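Local coordinates for protein 3-oxo-glucose-6-phosphate:glutamate aminotransferase (Bacillus subtilis subsp. subtilis, PDB 4K2M) that catalyses the reversible, pyridoxal phosphate-dependent transamination of 3-dehydro-glucose 6-phosphate with glutamate to give kanosamine 6-phosphate, at residues K12-M17 / G230-G235; L322-I327 / P342-D347. One frame throughout, in Å; residues are numbered along the deposited sequence.

Interaction 1 (K12-M17 / G230-G235)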
loop_
_atom_site.group_PDB
_atom_site.type_symbol
_atom_site.label_atom_id
_atom_site.label_comp_id
_atom_site.label_asym_id
_atom_site.label_seq_id
_atom_site.Cartn_x
_atom_site.Cartn_y
_atom_site.Cartn_z
ATOM N N LYS A 12 2.043 -21.073 18.686
ATOM C CA LYS A 12 1.856 -19.879 19.504
ATOM C C LYS A 12 2.870 -19.859 20.645
ATOM O O LYS A 12 3.521 -20.869 20.943
ATOM C CB LYS A 12 0.417 -19.785 20.029
ATOM C CG LYS A 12 -0.637 -19.898 18.921
ATOM C CD LYS A 12 -1.531 -18.688 18.843
ATOM C CE LYS A 12 -2.199 -18.595 17.472
ATOM N NZ LYS A 12 -3.120 -19.733 17.197
ATOM N N SER A 13 3.000 -18.705 21.286
ATOM C CA SER A 13 4.111 -18.481 22.190
ATOM C C SER A 13 4.108 -19.416 23.404
ATOM O O SER A 13 5.153 -19.965 23.782
ATOM C CB SER A 13 4.156 -17.009 22.614
ATOM O OG SER A 13 2.999 -16.640 23.345
ATOM N N LYS A 14 2.946 -19.613 24.011
ATOM C CA LYS A 14 2.895 -20.444 25.202
ATOM C C LYS A 14 3.195 -21.895 24.836
ATOM O O LYS A 14 3.991 -22.581 25.505
ATOM C CB LYS A 14 1.533 -20.335 25.885
ATOM C CG LYS A 14 1.454 -21.156 27.167
ATOM C CD LYS A 14 0.158 -20.888 27.904
ATOM C CE LYS A 14 0.118 -21.684 29.196
ATOM N NZ LYS A 14 -1.264 -22.119 29.536
ATOM N N GLU A 15 2.591 -22.360 23.751
ATOM C CA GLU A 15 2.826 -23.723 23.319
ATOM C C GLU A 15 4.277 -23.926 22.876
ATOM O O GLU A 15 4.835 -25.001 23.057
ATOM C CB GLU A 15 1.840 -24.109 22.214
ATOM C CG GLU A 15 0.366 -24.032 22.648
ATOM C CD GLU A 15 -0.274 -22.653 22.424
ATOM O OE1 GLU A 15 -1.257 -22.571 21.647
ATOM O OE2 GLU A 15 0.184 -21.652 23.026
ATOM N N ASN A 16 4.901 -22.896 22.307
ATOM C CA ASN A 16 6.287 -23.032 21.875
ATOM C C ASN A 16 7.233 -23.245 23.045
ATOM O O ASN A 16 8.279 -23.874 22.884
ATOM C CB ASN A 16 6.740 -21.817 21.049
ATOM C CG ASN A 16 6.285 -21.876 19.612
ATOM O OD1 ASN A 16 5.817 -22.920 19.123
ATOM N ND2 ASN A 16 6.462 -20.767 18.899
ATOM N N MET A 17 6.882 -22.714 24.211
ATOM C CA MET A 17 7.729 -22.894 25.397
ATOM C C MET A 17 7.764 -24.349 25.804
ATOM O O MET A 17 8.796 -24.858 26.229
ATOM C CB MET A 17 7.208 -22.108 26.593
ATOM C CG MET A 17 7.892 -20.801 26.814
ATOM S SD MET A 17 9.677 -20.922 27.057
ATOM C CE MET A 17 9.840 -19.143 27.086
ATOM N N GLY A 230 1.770 -14.464 16.786
ATOM C CA GLY A 230 2.138 -15.726 17.428
ATOM C C GLY A 230 1.884 -15.692 18.935
ATOM O O GLY A 230 1.903 -16.725 19.608
ATOM N N LEU A 231 1.653 -14.504 19.498
ATOM C CA LEU A 231 1.399 -14.407 20.940
ATOM C C LEU A 231 0.137 -15.169 21.330
ATOM O O LEU A 231 -0.913 -15.018 20.714
ATOM C CB LEU A 231 1.280 -12.947 21.405
ATOM C CG LEU A 231 2.579 -12.141 21.522
ATOM C CD1 LEU A 231 2.244 -10.668 21.754
ATOM C CD2 LEU A 231 3.396 -12.656 22.685
ATOM N N THR A 232 0.255 -16.023 22.339
ATOM C CA THR A 232 -0.891 -16.747 22.868
ATOM C C THR A 232 -1.928 -15.764 23.412
ATOM O O THR A 232 -1.586 -14.788 24.102
ATOM C CB THR A 232 -0.438 -17.699 23.972
ATOM O OG1 THR A 232 0.313 -18.761 23.373
ATOM C CG2 THR A 232 -1.632 -18.281 24.732
ATOM N N ASP A 233 -3.190 -16.018 23.067
ATOM C CA ASP A 233 -4.324 -15.207 23.510
ATOM C C ASP A 233 -4.279 -13.791 22.975
ATOM O O ASP A 233 -4.874 -12.887 23.553
ATOM C CB ASP A 233 -4.424 -15.181 25.036
ATOM C CG ASP A 233 -4.898 -16.492 25.600
ATOM O OD1 ASP A 233 -5.570 -17.241 24.863
ATOM O OD2 ASP A 233 -4.587 -16.767 26.773
ATOM N N LEU A 234 -3.596 -13.602 21.851
ATOM C CA LEU A 234 -3.578 -12.286 21.221
ATOM C C LEU A 234 -5.005 -11.847 20.908
ATOM O O LEU A 234 -5.770 -12.585 20.277
ATOM C CB LEU A 234 -2.761 -12.340 19.928
ATOM C CG LEU A 234 -2.526 -10.985 19.268
ATOM C CD1 LEU A 234 -1.715 -10.103 20.221
ATOM C CD2 LEU A 234 -1.804 -11.177 17.950
ATOM N N GLY A 235 -5.381 -10.658 21.374
ATOM C CA GLY A 235 -6.703 -10.135 21.082
ATOM C C GLY A 235 -7.798 -10.512 22.055
ATOM O O GLY A 235 -8.934 -10.041 21.907
#
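The carboxylate of Glu15 receives the hydroxyl OG1 of Thr232 at its edge, on the syn lone pair of OE2, at 2.9 Å; its other oxygen, OE1, bonds to Ser10. A bend at chi2 (89°) brings this carboxylate back to the threonine. At the second flat group, the Gly230 carbonyl, Ser13 N approaches O at 2.8 Å from a little off the carbonyl plane, and a CA-H...O contact from Lys12 CA reaches the same oxygen at 3.2 Å. Lys12 stands at the N-cap of helix 13-24; its ammonium lies over at Tyr115, bonding to that residue's carbonyl oxygen and meeting its ring in a cation-pi contact. Thr232 OG1 also accepts from Lys14 N at 2.8 Å. In return Ser13 OG receives Thr232 N at 3.0 Å along a nearly straight bond (172°). The contact thus joins the additional N-terminal domain to a loop of the aminotransferase domain, whose Leu231 side chain is about 11 Å from the bound kanosamine 6-phosphate external aldimine. Helix-start amides that lack an acceptor within their own helix are satisfied from this loop, and the negative Glu15 beside them would probably be favoured by the helix dipole.

Interaction 2 (L322-I327 / P342-D347)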
loop_
_atom_site.group_PDB
_atom_site.type_symbol
_atom_site.label_atom_id
_atom_site.label_comp_id
_atom_site.label_asym_id
_atom_site.label_seq_id
_atom_site.Cartn_x
_atom_site.Cartn_y
_atom_site.Cartn_z
ATOM N N LEU A 322 16.725 -18.998 19.974
ATOM C CA LEU A 322 17.759 -17.972 20.028
ATOM C C LEU A 322 17.664 -17.133 21.300
ATOM O O LEU A 322 18.684 -16.853 21.933
ATOM C CB LEU A 322 17.676 -17.057 18.805
ATOM C CG LEU A 322 18.152 -17.732 17.519
ATOM C CD1 LEU A 322 17.769 -16.855 16.326
ATOM C CD2 LEU A 322 19.676 -17.999 17.524
ATOM N N ALA A 323 16.455 -16.727 21.673
ATOM C CA ALA A 323 16.276 -15.893 22.855
ATOM C C ALA A 323 16.687 -16.667 24.100
ATOM O O ALA A 323 17.382 -16.144 24.972
ATOM C CB ALA A 323 14.827 -15.405 22.973
ATOM N N ASP A 324 16.262 -17.923 24.167
ATOM C CA ASP A 324 16.606 -18.792 25.296
ATOM C C ASP A 324 18.121 -18.933 25.409
ATOM O O ASP A 324 18.672 -18.938 26.515
ATOM C CB ASP A 324 15.950 -20.164 25.097
ATOM C CG ASP A 324 16.275 -21.149 26.215
ATOM O OD1 ASP A 324 16.020 -20.843 27.400
ATOM O OD2 ASP A 324 16.764 -22.239 25.893
ATOM N N ARG A 325 18.793 -19.027 24.270
ATOM C CA ARG A 325 20.246 -19.241 24.246
ATOM C C ARG A 325 20.980 -17.986 24.729
ATOM O O ARG A 325 21.934 -18.088 25.502
ATOM C CB ARG A 325 20.690 -19.645 22.840
ATOM C CG ARG A 325 22.106 -20.239 22.755
ATOM C CD ARG A 325 22.266 -20.999 21.438
ATOM N NE ARG A 325 23.557 -21.696 21.318
ATOM C CZ ARG A 325 24.655 -21.179 20.768
ATOM N NH1 ARG A 325 24.650 -19.944 20.304
ATOM N NH2 ARG A 325 25.771 -21.905 20.679
ATOM N N TYR A 326 20.529 -16.808 24.293
ATOM C CA TYR A 326 21.064 -15.554 24.829
ATOM C C TYR A 326 20.862 -15.474 26.328
ATOM O O TYR A 326 21.768 -15.086 27.070
ATOM C CB TYR A 326 20.346 -14.346 24.216
ATOM C CG TYR A 326 20.899 -13.805 22.919
ATOM C CD1 TYR A 326 22.273 -13.681 22.704
ATOM C CD2 TYR A 326 20.036 -13.374 21.920
ATOM C CE1 TYR A 326 22.765 -13.151 21.521
ATOM C CE2 TYR A 326 20.514 -12.844 20.738
ATOM C CZ TYR A 326 21.881 -12.737 20.544
ATOM O OH TYR A 326 22.340 -12.214 19.364
ATOM N N ILE A 327 19.653 -15.790 26.788
ATOM C CA ILE A 327 19.328 -15.571 28.203
ATOM C C ILE A 327 20.156 -16.500 29.082
ATOM O O ILE A 327 20.682 -16.096 30.122
ATOM C CB ILE A 327 17.821 -15.735 28.469
ATOM C CG1 ILE A 327 17.049 -14.572 27.827
ATOM C CG2 ILE A 327 17.531 -15.807 29.971
ATOM C CD1 ILE A 327 15.522 -14.802 27.772
ATOM N N PRO A 342 16.171 -9.988 29.224
ATOM C CA PRO A 342 14.722 -10.187 29.317
ATOM C C PRO A 342 14.390 -11.512 29.992
ATOM O O PRO A 342 15.233 -12.409 30.062
ATOM C CB PRO A 342 14.266 -10.199 27.854
ATOM C CG PRO A 342 15.483 -10.687 27.084
ATOM C CD PRO A 342 16.694 -10.178 27.856
ATOM N N GLU A 343 13.179 -11.608 30.523
ATOM C CA GLU A 343 12.709 -12.835 31.149
ATOM C C GLU A 343 12.294 -13.842 30.082
ATOM O O GLU A 343 11.678 -13.482 29.075
ATOM C CB GLU A 343 11.518 -12.497 32.044
ATOM C CG GLU A 343 10.888 -13.674 32.758
ATOM C CD GLU A 343 9.734 -13.235 33.647
ATOM O OE1 GLU A 343 9.724 -12.055 34.061
ATOM O OE2 GLU A 343 8.838 -14.062 33.924
ATOM N N LEU A 344 12.618 -15.113 30.287
ATOM C CA LEU A 344 12.186 -16.129 29.345
ATOM C C LEU A 344 10.722 -16.422 29.646
ATOM O O LEU A 344 10.399 -17.325 30.426
ATOM C CB LEU A 344 13.033 -17.399 29.504
ATOM C CG LEU A 344 12.777 -18.508 28.485
ATOM C CD1 LEU A 344 13.287 -18.171 27.080
ATOM C CD2 LEU A 344 13.322 -19.870 28.956
ATOM N N SER A 345 9.826 -15.635 29.063
ATOM C CA SER A 345 8.415 -15.770 29.393
ATOM C C SER A 345 7.606 -16.325 28.223
ATOM O O SER A 345 8.025 -16.254 27.061
ATOM C CB SER A 345 7.848 -14.426 29.810
ATOM O OG SER A 345 7.744 -13.589 28.674
ATOM N N GLU A 346 6.431 -16.856 28.544
ATOM C CA GLU A 346 5.580 -17.480 27.541
ATOM C C GLU A 346 4.840 -16.456 26.701
ATOM O O GLU A 346 4.228 -16.812 25.698
ATOM C CB GLU A 346 4.562 -18.388 28.229
ATOM C CG GLU A 346 5.212 -19.548 28.954
ATOM C CD GLU A 346 4.222 -20.353 29.774
ATOM O OE1 GLU A 346 4.383 -21.592 29.843
ATOM O OE2 GLU A 346 3.293 -19.742 30.347
ATOM N N ASP A 347 4.886 -15.194 27.119
ATOM C CA ASP A 347 4.121 -14.147 26.446
ATOM C C ASP A 347 5.030 -13.227 25.637
ATOM O O ASP A 347 4.921 -12.005 25.719
ATOM C CB ASP A 347 3.286 -13.335 27.453
ATOM C CG ASP A 347 4.138 -12.635 28.501
ATOM O OD1 ASP A 347 5.329 -12.995 28.639
ATOM O OD2 ASP A 347 3.614 -11.722 29.192
#
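Ile327 drives its CD1 into the bend of the segment Pro342-Asp347, and there the packing is close. CD1 lies 3.3 Å from Pro342 O, with CG of the proline ring beside it. On the leucine that follows, Leu344 CB is 4.0 Å from the same Ile327 CD1. With CG1 anti to the carbonyl carbon (chi1 -70°), the ethyl arm extends from the helix toward the loop backbone, and both of its carbons face the Pro342 carbonyl. One turn before Ile327, Asp324 is crossed by the isopropyl end of Leu344: CD2 is 3.3 Å from Asp324 OD1, and CD1 rests 3.8 Å from Asp324 CA. The methyl covers OD1 of the carboxylate, while OD2 is paired with Lys24 in a salt bridge. What presents the leucine is an inverse gamma turn centred on Leu344, closed by a weak bond from Ser345 N to Glu343 O (2.8 Å). In the aspartate aminotransferase fold of this enzyme, the turn belongs to the connection from helix 331-335 to strand 353-356, which here doubles back against helix 312-329. Phe353 of that strand also touches Ile327 and Pro342. The solvent side is that of Glu343, which points away from the helix and is exposed. Beyond Leu344 the chain leaves helix 312-329 for helix 13-24 and the Lys203-His204 loop, where Asp347 forms a salt bridge to Lys203.

In the fold
Interaction 1 is partly buried and polar in its main bonds, whereas interaction 2 lies at the surface and is made by apolar carbons against backbone and carboxylate. The difference follows the place of each: the amides at the start of helix 13-24 need acceptors and meet them, while the flank of helix 312-329 meets side-chain carbons. The centres of interaction 1 and interaction 2 lie about 14 Å apart. Helix 13-24, a partner in interaction 1, also packs against both segments of interaction 2, through Met17 on Leu344 and Leu20 on Asp324. Ser13 OG, already an acceptor in interaction 1, probably also bonds to Glu346 O, so one hydroxyl joins the two.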